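PDB 5DIY: hyaluronidase, which probably acts as a hexosaminidase of glycoside hydrolase family 84, removing O-linked N-acetylglucosamine from modified proteins. Local coordinates for residues 118-123 and 166-171; 160-165 and 189-194; 82-87 and 114-119. One frame throughout, in Å; residues are numbered along the deposited sequence.

Contact 1 (118-123 and 166-171). Unlike the reference sequence in segment 118-123: Asn120 (reference Asp). With NAG (2-acetamido-2-deoxy-beta-D-glucopyranose), chain E.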
loop_
_atom_site.group_PDB
_atom_site.type_symbol
_atom_site.label_atom_id
_atom_site.label_comp_id
_atom_site.label_asym_id
_atom_site.label_seq_id
_atom_site.Cartn_x
_atom_site.Cartn_y
_atom_site.Cartn_z
ATOM N N PHE C 118 19.207 -1.139 -5.734
ATOM C CA PHE C 118 19.771 0.215 -5.796
ATOM C C PHE C 118 18.674 1.288 -5.848
ATOM O O PHE C 118 18.896 2.393 -6.350
ATOM C CB PHE C 118 20.697 0.336 -7.013
ATOM C CG PHE C 118 21.820 -0.660 -7.011
ATOM C CD1 PHE C 118 22.983 -0.409 -6.297
ATOM C CD2 PHE C 118 21.699 -1.864 -7.689
ATOM C CE1 PHE C 118 24.014 -1.338 -6.266
ATOM C CE2 PHE C 118 22.727 -2.794 -7.669
ATOM C CZ PHE C 118 23.889 -2.531 -6.958
ATOM N N ASP C 119 17.490 0.961 -5.331
ATOM C CA ASP C 119 16.411 1.943 -5.190
ATOM C C ASP C 119 16.709 2.935 -4.068
ATOM O O ASP C 119 17.327 2.576 -3.070
ATOM C CB ASP C 119 15.067 1.257 -4.925
ATOM C CG ASP C 119 15.086 0.368 -3.687
ATOM O OD1 ASP C 119 15.923 -0.554 -3.632
ATOM O OD2 ASP C 119 14.255 0.586 -2.787
ATOM N N ASN C 120 16.256 4.176 -4.244
ATOM C CA ASN C 120 16.382 5.228 -3.233
ATOM C C ASN C 120 17.826 5.441 -2.774
ATOM O O ASN C 120 18.159 5.311 -1.592
ATOM C CB ASN C 120 15.454 4.945 -2.045
ATOM C CG ASN C 120 14.002 4.766 -2.464
ATOM O OD1 ASN C 120 13.604 5.138 -3.571
ATOM N ND2 ASN C 120 13.203 4.180 -1.579
ATOM N N VAL C 121 18.670 5.735 -3.760
ATOM C CA VAL C 121 20.058 6.151 -3.560
ATOM C C VAL C 121 20.267 7.388 -4.440
ATOM O O VAL C 121 19.408 7.685 -5.280
ATOM C CB VAL C 121 21.064 5.026 -3.924
ATOM C CG1 VAL C 121 20.776 3.775 -3.104
ATOM C CG2 VAL C 121 21.057 4.714 -5.422
ATOM N N PRO C 122 21.384 8.125 -4.246
ATOM C CA PRO C 122 21.657 9.270 -5.123
ATOM C C PRO C 122 21.780 8.883 -6.598
ATOM O O PRO C 122 22.309 7.814 -6.917
ATOM C CB PRO C 122 22.992 9.811 -4.590
ATOM C CG PRO C 122 23.012 9.404 -3.162
ATOM C CD PRO C 122 22.355 8.052 -3.137
ATOM N N PHE C 123 21.300 9.762 -7.480
ATOM C CA PHE C 123 21.254 9.485 -8.923
ATOM C C PHE C 123 22.622 9.503 -9.616
ATOM O O PHE C 123 22.724 9.078 -10.767
ATOM C CB PHE C 123 20.312 10.469 -9.646
ATOM C CG PHE C 123 18.869 10.435 -9.170
ATOM C CD1 PHE C 123 18.233 9.237 -8.819
ATOM C CD2 PHE C 123 18.120 11.615 -9.126
ATOM C CE1 PHE C 123 16.903 9.226 -8.401
ATOM C CE2 PHE C 123 16.789 11.605 -8.715
ATOM C CZ PHE C 123 16.180 10.411 -8.351
ATOM N N THR C 166 18.076 2.093 -9.877
ATOM C CA THR C 166 17.930 3.378 -9.190
ATOM C C THR C 166 16.786 4.196 -9.789
ATOM O O THR C 166 16.123 4.946 -9.079
ATOM C CB THR C 166 19.267 4.148 -9.219
ATOM O OG1 THR C 166 20.279 3.332 -8.609
ATOM C CG2 THR C 166 19.167 5.459 -8.474
ATOM N N PHE C 167 16.550 4.023 -11.089
ATOM C CA PHE C 167 15.355 4.536 -11.756
ATOM C C PHE C 167 14.452 3.342 -12.043
ATOM O O PHE C 167 14.710 2.576 -12.979
ATOM C CB PHE C 167 15.740 5.287 -13.034
ATOM C CG PHE C 167 16.527 6.549 -12.769
ATOM C CD1 PHE C 167 17.913 6.506 -12.625
ATOM C CD2 PHE C 167 15.879 7.776 -12.627
ATOM C CE1 PHE C 167 18.640 7.662 -12.363
ATOM C CE2 PHE C 167 16.601 8.936 -12.363
ATOM C CZ PHE C 167 17.984 8.879 -12.233
ATOM N N TYR C 168 13.410 3.187 -11.219
ATOM C CA TYR C 168 12.560 1.981 -11.198
ATOM C C TYR C 168 11.083 2.205 -11.555
ATOM O O TYR C 168 10.282 1.275 -11.474
ATOM C CB TYR C 168 12.664 1.281 -9.828
ATOM C CG TYR C 168 12.333 2.144 -8.622
ATOM C CD1 TYR C 168 11.011 2.381 -8.237
ATOM C CD2 TYR C 168 13.347 2.708 -7.858
ATOM C CE1 TYR C 168 10.717 3.170 -7.126
ATOM C CE2 TYR C 168 13.069 3.493 -6.753
ATOM C CZ TYR C 168 11.756 3.720 -6.382
ATOM O OH TYR C 168 11.506 4.504 -5.283
ATOM N N CYS C 169 10.730 3.421 -11.959
ATOM C CA CYS C 169 9.365 3.754 -12.341
ATOM C C CYS C 169 9.353 4.921 -13.311
ATOM O O CYS C 169 10.388 5.533 -13.567
ATOM C CB CYS C 169 8.541 4.115 -11.102
ATOM S SG CYS C 169 9.101 5.573 -10.190
ATOM N N ASN C 170 8.166 5.208 -13.838
ATOM C CA ASN C 170 7.905 6.392 -14.663
ATOM C C ASN C 170 8.409 6.233 -16.109
ATOM O O ASN C 170 7.733 5.572 -16.893
ATOM C CB ASN C 170 8.382 7.683 -13.951
ATOM C CG ASN C 170 7.823 8.952 -14.569
ATOM O OD1 ASN C 170 6.942 8.923 -15.426
ATOM N ND2 ASN C 170 8.338 10.085 -14.121
ATOM N N ASP C 171 9.569 6.791 -16.464
ATOM C CA ASP C 171 9.995 6.861 -17.868
ATOM C C ASP C 171 10.759 5.584 -18.256
ATOM O O ASP C 171 11.910 5.411 -17.842
ATOM C CB ASP C 171 10.861 8.114 -18.094
ATOM C CG ASP C 171 11.219 8.354 -19.569
ATOM O OD1 ASP C 171 10.958 7.494 -20.443
ATOM O OD2 ASP C 171 11.775 9.436 -19.848
HETATM C C1 NAG E . 9.864 2.899 -2.578
HETATM C C2 NAG E . 10.683 1.682 -2.105
HETATM C C3 NAG E . 9.896 0.688 -1.247
HETATM C C4 NAG E . 8.733 1.383 -0.559
HETATM C C5 NAG E . 7.788 1.911 -1.626
HETATM C C6 NAG E . 6.572 2.647 -1.040
HETATM C C7 NAG E . 10.712 0.469 -4.262
HETATM C C8 NAG E . 11.608 -0.176 -5.282
HETATM N N2 NAG E . 11.344 1.016 -3.223
HETATM O O3 NAG E . 10.779 0.108 -0.281
HETATM O O4 NAG E . 8.015 0.456 0.255
HETATM O O5 NAG E . 8.442 2.725 -2.603
HETATM O O6 NAG E . 6.958 3.689 -0.140
HETATM O O7 NAG E . 9.495 0.490 -4.395
HETATM O O HOH W 1 15.703 5.933 -6.514
#
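Tyr168 holds its CG between its own backbone N and carbonyl carbon (chi1 56°), which carries the ring up to Asn120. Asn120 starts out away from Tyr168, but with its CG anti to the carbonyl carbon (chi1 -55°) the amide swings back to meet the phenol oxygen. Tyr168 OH donates to Asn120 OD1 at 2.8 Å, and this acceptor lies at the ring's edge, in its plane, with amide and ring turned 59° apart. Asn120 is an engineered replacement for the aspartate predicted to be the proton donor; its ND2 bonds to Tyr14. Beside it Asp119 OD2 accepts a hydrogen bond from NAG N2 at 3.0 Å and pairs with Lys43, while NAG C8 sits over the centre of the Tyr168 ring. The two loops follow adjacent strands of a TIM barrel, 113-117 and 160-164, and wall the sugar site. Replacing Tyr168 by alanine would probably leave Asn120 OD1 without this donor and open a gap against the acetamido methyl. Deeper in, Thr166 OG1 donates to Phe118 O at 2.8 Å. A water links Asn120 N to Thr166 O. Toward the surface, the Phe123 and Phe167 rings form an offset stack, centroids 4.6 Å apart.

Contact 2 (160-165 and 189-194)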
loop_
_atom_site.group_PDB
_atom_site.type_symbol
_atom_site.label_atom_id
_atom_site.label_comp_id
_atom_site.label_asym_id
_atom_site.label_seq_id
_atom_site.Cartn_x
_atom_site.Cartn_y
_atom_site.Cartn_z
ATOM N N GLN C 160 21.219 -16.908 -9.362
ATOM C CA GLN C 160 20.307 -15.958 -9.987
ATOM C C GLN C 160 20.358 -14.663 -9.218
ATOM O O GLN C 160 20.277 -14.669 -7.987
ATOM C CB GLN C 160 18.880 -16.498 -9.980
ATOM C CG GLN C 160 18.636 -17.561 -11.032
ATOM C CD GLN C 160 17.273 -18.204 -10.915
ATOM O OE1 GLN C 160 16.708 -18.299 -9.825
ATOM N NE2 GLN C 160 16.741 -18.666 -12.043
ATOM N N ILE C 161 20.501 -13.565 -9.947
ATOM C CA ILE C 161 20.457 -12.243 -9.367
ATOM C C ILE C 161 19.226 -11.522 -9.906
ATOM O O ILE C 161 18.946 -11.543 -11.106
ATOM C CB ILE C 161 21.736 -11.423 -9.661
ATOM C CG1 ILE C 161 22.950 -12.077 -8.989
ATOM C CG2 ILE C 161 21.583 -9.976 -9.160
ATOM C CD1 ILE C 161 24.287 -11.537 -9.462
ATOM N N ILE C 162 18.498 -10.893 -8.993
ATOM C CA ILE C 162 17.466 -9.927 -9.344
ATOM C C ILE C 162 17.951 -8.585 -8.794
ATOM O O ILE C 162 18.397 -8.496 -7.652
ATOM C CB ILE C 162 16.051 -10.335 -8.844
ATOM C CG1 ILE C 162 15.002 -9.319 -9.319
ATOM C CG2 ILE C 162 15.989 -10.494 -7.328
ATOM C CD1 ILE C 162 13.586 -9.851 -9.302
ATOM N N MET C 163 17.928 -7.558 -9.633
ATOM C CA MET C 163 18.387 -6.242 -9.220
ATOM C C MET C 163 17.238 -5.255 -9.302
ATOM O O MET C 163 16.327 -5.421 -10.115
ATOM C CB MET C 163 19.599 -5.783 -10.055
ATOM C CG MET C 163 19.316 -5.339 -11.491
ATOM S SD MET C 163 18.817 -3.607 -11.689
ATOM C CE MET C 163 20.334 -2.747 -11.271
ATOM N N CYS C 164 17.285 -4.237 -8.444
ATOM C CA CYS C 164 16.363 -3.110 -8.522
ATOM C C CYS C 164 17.158 -1.905 -9.001
ATOM O O CYS C 164 18.139 -1.524 -8.362
ATOM C CB CYS C 164 15.699 -2.806 -7.179
ATOM S SG CYS C 164 14.374 -1.568 -7.323
ATOM N N PRO C 165 16.753 -1.308 -10.138
ATOM C CA PRO C 165 17.460 -0.125 -10.617
ATOM C C PRO C 165 17.196 1.106 -9.757
ATOM O O PRO C 165 16.229 1.143 -8.996
ATOM C CB PRO C 165 16.915 0.075 -12.028
ATOM C CG PRO C 165 15.623 -0.664 -12.087
ATOM C CD PRO C 165 15.616 -1.681 -10.997
ATOM N N ASP C 189 17.712 -10.572 -13.535
ATOM C CA ASP C 189 16.351 -10.026 -13.540
ATOM C C ASP C 189 16.375 -8.567 -13.090
ATOM O O ASP C 189 17.243 -8.169 -12.317
ATOM C CB ASP C 189 15.431 -10.865 -12.650
ATOM C CG ASP C 189 15.007 -12.168 -13.312
ATOM O OD1 ASP C 189 14.449 -12.121 -14.421
ATOM O OD2 ASP C 189 15.216 -13.245 -12.724
ATOM N N VAL C 190 15.428 -7.773 -13.594
ATOM C CA VAL C 190 15.382 -6.334 -13.305
ATOM C C VAL C 190 13.985 -5.918 -12.853
ATOM O O VAL C 190 13.003 -6.129 -13.566
ATOM C CB VAL C 190 15.810 -5.490 -14.525
ATOM C CG1 VAL C 190 15.681 -3.996 -14.232
ATOM C CG2 VAL C 190 17.240 -5.837 -14.922
ATOM N N PHE C 191 13.921 -5.310 -11.669
ATOM C CA PHE C 191 12.655 -4.852 -11.087
ATOM C C PHE C 191 12.162 -3.558 -11.726
ATOM O O PHE C 191 12.935 -2.779 -12.291
ATOM C CB PHE C 191 12.781 -4.637 -9.568
ATOM C CG PHE C 191 12.419 -5.837 -8.730
ATOM C CD1 PHE C 191 11.205 -6.490 -8.908
ATOM C CD2 PHE C 191 13.264 -6.268 -7.713
ATOM C CE1 PHE C 191 10.855 -7.569 -8.120
ATOM C CE2 PHE C 191 12.919 -7.349 -6.916
ATOM C CZ PHE C 191 11.710 -8.000 -7.126
ATOM N N TRP C 192 10.862 -3.330 -11.586
ATOM C CA TRP C 192 10.204 -2.139 -12.095
ATOM C C TRP C 192 8.846 -2.022 -11.395
ATOM O O TRP C 192 8.152 -3.027 -11.229
ATOM C CB TRP C 192 10.027 -2.285 -13.607
ATOM C CG TRP C 192 9.435 -1.110 -14.259
ATOM C CD1 TRP C 192 8.146 -0.968 -14.654
ATOM C CD2 TRP C 192 10.100 0.103 -14.602
ATOM N NE1 TRP C 192 7.957 0.266 -15.214
ATOM C CE2 TRP C 192 9.142 0.948 -15.195
ATOM C CE3 TRP C 192 11.410 0.566 -14.455
ATOM C CZ2 TRP C 192 9.457 2.225 -15.656
ATOM C CZ3 TRP C 192 11.722 1.840 -14.912
ATOM C CH2 TRP C 192 10.751 2.650 -15.506
ATOM N N THR C 193 8.467 -0.815 -10.984
ATOM C CA THR C 193 7.223 -0.608 -10.212
ATOM C C THR C 193 6.053 -0.056 -11.027
ATOM O O THR C 193 4.919 -0.080 -10.557
ATOM C CB THR C 193 7.449 0.262 -8.937
ATOM O OG1 THR C 193 7.627 1.639 -9.291
ATOM C CG2 THR C 193 8.673 -0.213 -8.151
ATOM N N GLY C 194 6.324 0.437 -12.235
ATOM C CA GLY C 194 5.284 0.844 -13.187
ATOM C C GLY C 194 5.381 2.331 -13.462
ATOM O O GLY C 194 6.439 2.911 -13.265
#
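One face of the Phe191 ring receives the end of Ile162: CD1 stands 3.6 Å from the ring centroid and 19° off the normal, a CH-pi contact displaced somewhat toward the rim. Ile162 gets there because its CG1 is anti to the backbone N (chi1 -177°), which projects the longer branch off the sheet to the face of the Phe191 ring, with Ile162 CG1 also touching Asp189 CB at 3.7 Å. Phe191 meets Trp221 edge-to-face, and its CB packs against Cys164 SG at 4.1 Å.

On the other surface of the sheet Met163 and Val190 lie side by side, pointing the same way, and Met163 CG lies 4.0 Å from Val190 CG2; Met163 is bent at its second and third torsions, folding SD near Val190 CG1. Here Met163 and Pro165 also meet Leu180 of helix 175-183. These are neighbouring parallel strands, 160-164 and 189-192, joined through that helix in a beta-alpha-beta crossover of the TIM barrel. Three backbone bonds zip them together: Asp189 N to Ile161 O, Met163 N to Asp189 O at 2.8 Å, and Phe191 N to Met163 O at 2.9 Å.

At Pro165 the ladder stops: its ring CD, 3.2 Å from Phe191 O, stands where the next N-H would have pointed. All three hydrogen bonds across the strands are thus main-chain, whereas the side-chain contacts are apolar, Asp189 contributing only its CB to Ile162; the inner surface ends at Cys164, which touches the bound NAG.

Contact 3 (82-87 and 114-119). With NAG (2-acetamido-2-deoxy-beta-D-glucopyranose), chain E.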
loop_
_atom_site.group_PDB
_atom_site.type_symbol
_atom_site.label_atom_id
_atom_site.label_comp_id
_atom_site.label_asym_id
_atom_site.label_seq_id
_atom_site.Cartn_x
_atom_site.Cartn_y
_atom_site.Cartn_z
ATOM N N ILE C 82 19.995 -7.599 -0.597
ATOM C CA ILE C 82 20.921 -6.675 0.049
ATOM C C ILE C 82 20.845 -5.342 -0.722
ATOM O O ILE C 82 20.618 -5.336 -1.933
ATOM C CB ILE C 82 22.360 -7.277 0.083
ATOM C CG1 ILE C 82 23.309 -6.450 0.961
ATOM C CG2 ILE C 82 22.941 -7.474 -1.314
ATOM C CD1 ILE C 82 23.137 -6.708 2.443
ATOM N N SER C 83 21.001 -4.228 -0.006
ATOM C CA SER C 83 20.907 -2.887 -0.576
ATOM C C SER C 83 22.148 -2.082 -0.178
ATOM O O SER C 83 22.149 -1.427 0.867
ATOM C CB SER C 83 19.635 -2.195 -0.089
ATOM O OG SER C 83 18.493 -2.949 -0.447
ATOM N N PRO C 84 23.221 -2.149 -0.999
ATOM C CA PRO C 84 24.504 -1.528 -0.676
ATOM C C PRO C 84 24.736 -0.125 -1.251
ATOM O O PRO C 84 25.788 0.470 -0.985
ATOM C CB PRO C 84 25.497 -2.505 -1.305
ATOM C CG PRO C 84 24.803 -2.934 -2.552
ATOM C CD PRO C 84 23.331 -2.975 -2.221
ATOM N N GLY C 85 23.763 0.407 -1.991
ATOM C CA GLY C 85 23.969 1.583 -2.830
ATOM C C GLY C 85 24.141 2.932 -2.148
ATOM O O GLY C 85 24.498 3.901 -2.819
ATOM N N LEU C 86 23.886 3.018 -0.844
ATOM C CA LEU C 86 24.106 4.273 -0.113
ATOM C C LEU C 86 25.588 4.563 0.087
ATOM O O LEU C 86 25.978 5.725 0.127
ATOM C CB LEU C 86 23.404 4.269 1.253
ATOM C CG LEU C 86 21.886 4.110 1.270
ATOM C CD1 LEU C 86 21.398 3.906 2.697
ATOM C CD2 LEU C 86 21.213 5.316 0.635
ATOM N N SER C 87 26.400 3.513 0.228
ATOM C CA SER C 87 27.845 3.659 0.486
ATOM C C SER C 87 28.784 2.774 -0.356
ATOM O O SER C 87 29.993 2.824 -0.155
ATOM C CB SER C 87 28.110 3.415 1.973
ATOM O OG SER C 87 27.706 2.109 2.349
ATOM N N ILE C 114 19.597 -14.221 -5.174
ATOM C CA ILE C 114 20.101 -13.099 -4.404
ATOM C C ILE C 114 19.551 -11.820 -5.012
ATOM O O ILE C 114 19.603 -11.635 -6.226
ATOM C CB ILE C 114 21.651 -13.072 -4.398
ATOM C CG1 ILE C 114 22.228 -14.362 -3.778
ATOM C CG2 ILE C 114 22.181 -11.836 -3.672
ATOM C CD1 ILE C 114 22.002 -14.532 -2.286
ATOM N N GLY C 115 19.012 -10.950 -4.160
ATOM C CA GLY C 115 18.552 -9.621 -4.566
ATOM C C GLY C 115 19.624 -8.580 -4.296
ATOM O O GLY C 115 20.184 -8.544 -3.204
ATOM N N ILE C 116 19.929 -7.739 -5.282
ATOM C CA ILE C 116 20.856 -6.616 -5.071
ATOM C C ILE C 116 20.159 -5.339 -5.543
ATOM O O ILE C 116 20.026 -5.107 -6.750
ATOM C CB ILE C 116 22.222 -6.825 -5.774
ATOM C CG1 ILE C 116 22.816 -8.189 -5.384
ATOM C CG2 ILE C 116 23.192 -5.710 -5.394
ATOM C CD1 ILE C 116 24.166 -8.492 -5.994
ATOM N N PHE C 117 19.716 -4.515 -4.590
ATOM C CA PHE C 117 18.830 -3.380 -4.902
ATOM C C PHE C 117 19.539 -2.043 -4.803
ATOM O O PHE C 117 20.362 -1.847 -3.912
ATOM C CB PHE C 117 17.592 -3.378 -3.997
ATOM C CG PHE C 117 16.779 -4.657 -4.027
ATOM C CD1 PHE C 117 16.807 -5.534 -5.116
ATOM C CD2 PHE C 117 15.939 -4.958 -2.967
ATOM C CE1 PHE C 117 16.048 -6.688 -5.116
ATOM C CE2 PHE C 117 15.174 -6.109 -2.966
ATOM C CZ PHE C 117 15.229 -6.977 -4.038
ATOM N N PHE C 118 19.207 -1.139 -5.734
ATOM C CA PHE C 118 19.771 0.215 -5.796
ATOM C C PHE C 118 18.674 1.288 -5.848
ATOM O O PHE C 118 18.896 2.393 -6.350
ATOM C CB PHE C 118 20.697 0.336 -7.013
ATOM C CG PHE C 118 21.820 -0.660 -7.011
ATOM C CD1 PHE C 118 22.983 -0.409 -6.297
ATOM C CD2 PHE C 118 21.699 -1.864 -7.689
ATOM C CE1 PHE C 118 24.014 -1.338 -6.266
ATOM C CE2 PHE C 118 22.727 -2.794 -7.669
ATOM C CZ PHE C 118 23.889 -2.531 -6.958
ATOM N N ASP C 119 17.490 0.961 -5.331
ATOM C CA ASP C 119 16.411 1.943 -5.190
ATOM C C ASP C 119 16.709 2.935 -4.068
ATOM O O ASP C 119 17.327 2.576 -3.070
ATOM C CB ASP C 119 15.067 1.257 -4.925
ATOM C CG ASP C 119 15.086 0.368 -3.687
ATOM O OD1 ASP C 119 15.923 -0.554 -3.632
ATOM O OD2 ASP C 119 14.255 0.586 -2.787
HETATM C C1 NAG E . 9.864 2.899 -2.578
HETATM C C2 NAG E . 10.683 1.682 -2.105
HETATM C C3 NAG E . 9.896 0.688 -1.247
HETATM C C4 NAG E . 8.733 1.383 -0.559
HETATM C C5 NAG E . 7.788 1.911 -1.626
HETATM C C6 NAG E . 6.572 2.647 -1.040
HETATM C C7 NAG E . 10.712 0.469 -4.262
HETATM C C8 NAG E . 11.608 -0.176 -5.282
HETATM N N2 NAG E . 11.344 1.016 -3.223
HETATM O O3 NAG E . 10.779 0.108 -0.281
HETATM O O4 NAG E . 8.015 0.456 0.255
HETATM O O5 NAG E . 8.442 2.725 -2.603
HETATM O O6 NAG E . 6.958 3.689 -0.140
HETATM O O7 NAG E . 9.495 0.490 -4.395
HETATM O O HOH W 2 16.674 -0.993 -0.983
HETATM O O HOH W 3 20.996 0.338 -2.280
#
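Ile82 joins the strand at Ile116 in parallel register, its N-H donating to Gly115 O at 2.8 Å, while Ile82 O accepts a bond from Phe117 N at 2.9 Å. On one side of this bridge Ile82 CG2 meets Ile116 CG1 at 4.1 Å, and the Pro84 ring follows, crossing Ile116 at about a right angle with its CD against Ile116 CG2 and its CG approaching Phe118 CE1. Gly85 brings its CA to Phe118 CD1 at 4.1 Å; a side chain at this position would point at that ring and be tight against it. Gly115 likewise leaves room for the Phe117 ring, which would crowd a CB there.

Past the bridge the direct backbone bonds end and water spans the chains. One molecule accepts from Gly85 N and donates to Phe117 O; another connects Ser83 OG, at 2.7 Å, with Asp119 OD1, to which it donates. Ser83 OG lies beside the backbone N (chi1 -58°), where it also touches Phe117 CB at 3.7 Å. Through this water, Ser83 acts as a second-shell residue behind the carboxylate that holds the NAG amide; the water and the Lys43 salt bridge would both restrain the Asp119 carboxylate.

The contact belongs to the TIM barrel wall, between strands 77-82 and 113-117. Helix 93-108 packs on Ile82 and Pro84, helix 137-153 on Ile116 and Phe118, whereas Phe117 turns to Trp221 and to Cys164 of the adjoining strand 160-164.

The three contacts follow neighbouring elements of one barrel. Contacts 2 and 3 are buried and use strand pairing; strands 160-164 and 113-117, one from each, are themselves neighbours, joined by Ile162 O with Ile116 N and Cys164 O with Phe118 N. Contact 1 is partly buried, made of loops beyond those same strands, and relies on side-chain hydrogen bonds and a more exposed aromatic stack. It shares Phe118 and Asp119 with contact 3, and both reach NAG through that aspartate. Contact 2 has three direct backbone bonds and contact 3 two, whereas a water bridges backbone atoms in each of contacts 1 and 3. Tyr168 O and Thr193 N tie contact 1 to contact 2.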